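Local coordinates for luciferase-like monooxygenase (Streptomyces bottropensis, PDB 7BIP), which probably acts as a monooxygenase of the luciferase-like family in the biosynthesis of the aromatic polyketide rishirilide, at residues A[14-17]-A[18-22]; A[81-85]-A[86-90]. All blocks are in the same frame, centred on the assembly; numbering follows the deposited sequence.

Contact 1: residues A[14-17]-A[18-22]; sequences AEKS and AGQHF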
# COMPACT_ATOMS: atom_id res chain seq x y z
N ALA A 14 18.10 -9.27 12.97
CA ALA A 14 19.46 -9.73 13.22
C ALA A 14 20.09 -10.41 12.01
O ALA A 14 21.32 -10.47 11.92
CB ALA A 14 19.48 -10.67 14.43
N GLU A 15 19.28 -10.92 11.08
CA GLU A 15 19.80 -11.56 9.88
C GLU A 15 19.92 -10.59 8.71
O GLU A 15 20.91 -10.64 7.96
CB GLU A 15 18.92 -12.72 9.44
CG GLU A 15 18.73 -13.81 10.47
CD GLU A 15 17.55 -14.71 10.12
OE1 GLU A 15 17.77 -15.74 9.44
OE2 GLU A 15 16.42 -14.37 10.52
N LYS A 16 18.93 -9.73 8.52
CA LYS A 16 18.90 -8.83 7.37
C LYS A 16 18.02 -7.64 7.72
O LYS A 16 16.88 -7.83 8.16
CB LYS A 16 18.38 -9.56 6.12
CG LYS A 16 18.53 -8.78 4.83
CD LYS A 16 18.13 -9.63 3.63
CE LYS A 16 19.09 -10.79 3.43
NZ LYS A 16 19.16 -11.21 2.00
N SER A 17 18.53 -6.43 7.52
CA SER A 17 17.69 -5.27 7.74
C SER A 17 16.53 -5.28 6.77
O SER A 17 16.58 -5.89 5.69
CB SER A 17 18.49 -3.97 7.59
OG SER A 17 18.86 -3.71 6.24
N ALA A 18 15.43 -4.65 7.18
CA ALA A 18 14.32 -4.48 6.26
C ALA A 18 14.72 -3.64 5.05
O ALA A 18 14.21 -3.86 3.95
CB ALA A 18 13.13 -3.85 6.99
N GLY A 19 15.63 -2.68 5.23
CA GLY A 19 16.06 -1.90 4.09
C GLY A 19 16.71 -2.77 3.03
O GLY A 19 16.40 -2.67 1.84
N GLN A 20 17.62 -3.65 3.45
CA GLN A 20 18.24 -4.56 2.50
C GLN A 20 17.21 -5.52 1.90
O GLN A 20 17.22 -5.77 0.69
CB GLN A 20 19.38 -5.32 3.17
CG GLN A 20 20.12 -6.24 2.22
CD GLN A 20 21.17 -7.07 2.91
OE1 GLN A 20 21.52 -6.82 4.06
NE2 GLN A 20 21.69 -8.08 2.21
N HIS A 21 16.33 -6.06 2.75
CA HIS A 21 15.31 -6.99 2.27
C HIS A 21 14.48 -6.37 1.15
O HIS A 21 14.22 -7.01 0.12
CB HIS A 21 14.39 -7.42 3.41
CG HIS A 21 13.13 -8.07 2.93
ND1 HIS A 21 13.10 -9.36 2.44
CD2 HIS A 21 11.86 -7.60 2.83
CE1 HIS A 21 11.87 -9.66 2.08
NE2 HIS A 21 11.10 -8.61 2.30
N PHE A 22 14.04 -5.12 1.33
CA PHE A 22 13.13 -4.57 0.34
C PHE A 22 13.85 -4.17 -0.93
O PHE A 22 13.30 -4.35 -2.01
CB PHE A 22 12.31 -3.41 0.93
CG PHE A 22 11.14 -3.90 1.75
CD1 PHE A 22 10.06 -4.50 1.12
CD2 PHE A 22 11.14 -3.82 3.14
CE1 PHE A 22 8.98 -4.99 1.86
CE2 PHE A 22 10.07 -4.31 3.88
CZ PHE A 22 8.99 -4.89 3.25
O HOH W 1 21.24 -5.91 6.52

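Contact 2: residues A[81-85]-A[86-90]; sequences VFTHP and LKLAG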
# COMPACT_ATOMS: atom_id res chain seq x y z
N VAL A 81 -9.88 -11.27 7.29
CA VAL A 81 -10.28 -11.25 8.70
C VAL A 81 -9.71 -10.05 9.44
O VAL A 81 -10.29 -9.60 10.44
CB VAL A 81 -9.88 -12.59 9.37
CG1 VAL A 81 -8.36 -12.75 9.48
CG2 VAL A 81 -10.54 -12.73 10.73
N PHE A 82 -8.59 -9.49 8.97
CA PHE A 82 -7.90 -8.45 9.73
C PHE A 82 -8.04 -7.08 9.12
O PHE A 82 -7.32 -6.15 9.51
CB PHE A 82 -6.41 -8.79 9.88
CG PHE A 82 -6.16 -10.01 10.71
CD1 PHE A 82 -6.95 -10.26 11.82
CD2 PHE A 82 -5.17 -10.90 10.36
CE1 PHE A 82 -6.73 -11.40 12.58
CE2 PHE A 82 -4.94 -12.03 11.12
CZ PHE A 82 -5.73 -12.29 12.23
N THR A 83 -8.93 -6.91 8.16
CA THR A 83 -9.10 -5.60 7.58
C THR A 83 -10.59 -5.34 7.44
O THR A 83 -11.43 -6.14 7.86
CB THR A 83 -8.33 -5.48 6.27
OG1 THR A 83 -8.39 -4.14 5.77
CG2 THR A 83 -8.87 -6.46 5.22
N HIS A 84 -10.92 -4.19 6.90
CA HIS A 84 -12.27 -3.81 6.55
C HIS A 84 -12.45 -3.92 5.04
O HIS A 84 -11.58 -3.47 4.29
CB HIS A 84 -12.53 -2.37 6.99
CG HIS A 84 -13.97 -1.98 6.99
ND1 HIS A 84 -14.72 -1.88 5.84
CD2 HIS A 84 -14.79 -1.64 8.02
CE1 HIS A 84 -15.95 -1.52 6.16
NE2 HIS A 84 -16.02 -1.35 7.46
N PRO A 85 -13.55 -4.50 4.55
CA PRO A 85 -13.68 -4.69 3.10
C PRO A 85 -13.64 -3.39 2.30
O PRO A 85 -13.21 -3.41 1.15
CB PRO A 85 -15.04 -5.39 2.94
CG PRO A 85 -15.73 -5.21 4.24
CD PRO A 85 -14.67 -5.10 5.29
N LEU A 86 -14.09 -2.27 2.87
CA LEU A 86 -13.99 -1.00 2.15
C LEU A 86 -12.53 -0.67 1.86
O LEU A 86 -12.19 -0.22 0.76
CB LEU A 86 -14.62 0.13 2.97
CG LEU A 86 -16.14 0.12 3.11
CD1 LEU A 86 -16.55 1.18 4.14
CD2 LEU A 86 -16.82 0.37 1.77
N LYS A 87 -11.67 -0.87 2.85
CA LYS A 87 -10.25 -0.57 2.69
C LYS A 87 -9.58 -1.56 1.75
O LYS A 87 -8.77 -1.17 0.90
CB LYS A 87 -9.58 -0.62 4.05
CG LYS A 87 -10.08 0.42 4.99
CD LYS A 87 -9.61 1.76 4.55
CE LYS A 87 -8.10 1.82 4.68
NZ LYS A 87 -7.67 1.49 6.07
N LEU A 88 -9.88 -2.85 1.92
CA LEU A 88 -9.29 -3.87 1.07
C LEU A 88 -9.70 -3.67 -0.38
O LEU A 88 -8.86 -3.70 -1.28
CB LEU A 88 -9.71 -5.25 1.57
CG LEU A 88 -8.99 -6.46 0.97
CD1 LEU A 88 -7.47 -6.29 1.01
CD2 LEU A 88 -9.43 -7.66 1.78
N ALA A 89 -11.00 -3.47 -0.62
CA ALA A 89 -11.44 -3.23 -2.00
C ALA A 89 -10.78 -1.99 -2.58
O ALA A 89 -10.34 -2.00 -3.73
CB ALA A 89 -12.96 -3.10 -2.05
N GLY A 90 -10.69 -0.92 -1.78
CA GLY A 90 -10.14 0.33 -2.28
C GLY A 90 -8.67 0.24 -2.63
O GLY A 90 -8.25 0.66 -3.71

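Contact 1: residues A[14-17]-A[18-22]
S17 caps the first turn of helix 18-35 by accepting a hydrogen bond from the backbone of Q20. The donor Q20 N lies 3.1 Å from S17 OG, and the bond is nearly straight, at 166°. The first torsion of S17 (chi1 70°) sets OG between its own N and carbonyl carbon, which turns the hydroxyl back over the open end of the helix. There OG also touches Q20 CB. The carbonyl of S17 opens the helical ladder, with H21 N 3.0 Å from S17 O.

Q20 returns toward the loop. Its chain is extended, with CG anti to the backbone N (chi1 -178°). It crosses the chain of K16 at about a right angle. The K16 chain runs over one face of the Q20 amide, with K16 CG 3.7 Å from Q20 OE1. K16 CD and K16 CE continue over Q20 CD and Q20 NE2. The contact is aliphatic against amide. Both polar ends look further along the helix, to E24: K16 NZ makes a salt bridge with it, and Q20 NE2 a hydrogen bond. M330 O also accepts from K16 NZ.

A water meets the oxygen end of the amide, close to its plane. It accepts from S17 N at 2.9 Å and donates to Q20 OE1 at 2.6 Å. It therefore ties the Q20 side chain to the backbone just before the helix and helps fix the turn of the amide.

The hydroxyl on the third backbone N-H is a classical serine N-cap, here at the start of the first helix after strand 2-6 of the TIM-barrel fold.

Contact 2: residues A[81-85]-A[86-90]
H84 lies side by side with L86, and its ring caps the N-terminus of helix 85-98. From CB the chain runs to CG with CG anti to the backbone N (chi1 -166°), which swings the imidazole alongside the first turn. H84 CB passes K87 CG at 4.2 Å. ND1 accepts from L86 N at 3.1 Å, with an N-H...N angle of 158°. L86 N lies only 2° out of the ring plane, so the bond enters at the ring edge. ND1 also touches L86 CB. At the next ring atom, CE1 rests 3.4 Å from L86 CD1 and close to L86 CG. The same residue starts the helical bonds, since H84 O accepts from L88 N at 3.0 Å. On the loop side, T83 CG2 packs against L88 CD2 at 3.7 Å.

The ring of H84 also meets H153 of its own chain and, edge-to-face, F119 of the second subunit. K87 NZ makes a hydrogen bond to T83 OG1 of that subunit. P85 and L86 lean on helix 126-142 and on F155 of strand 154-158, so this helix start is wedged between its own chain and the dimer partner.

Contact 1 comes first along the chain and closes before contact 2 opens. Each lies where a loop leaving a parallel strand enters a helix: strand 2-6 leads to helix 18-35, and strand 72-78 to helix 85-98. The two belong to the same barrel, with one beta-alpha unit, strand 39-42 and helix 57-67, between them. Both loops follow the C-terminal ends of their strands, the end of the barrel where TIM-barrel enzymes have their active sites. The contact centres are 28 Å apart, and their nearest atoms about 17 Å, so they do not touch. Both touch the second subunit, contact 2 with more of its residues. Two capped helix starts thus take part in the dimer interface.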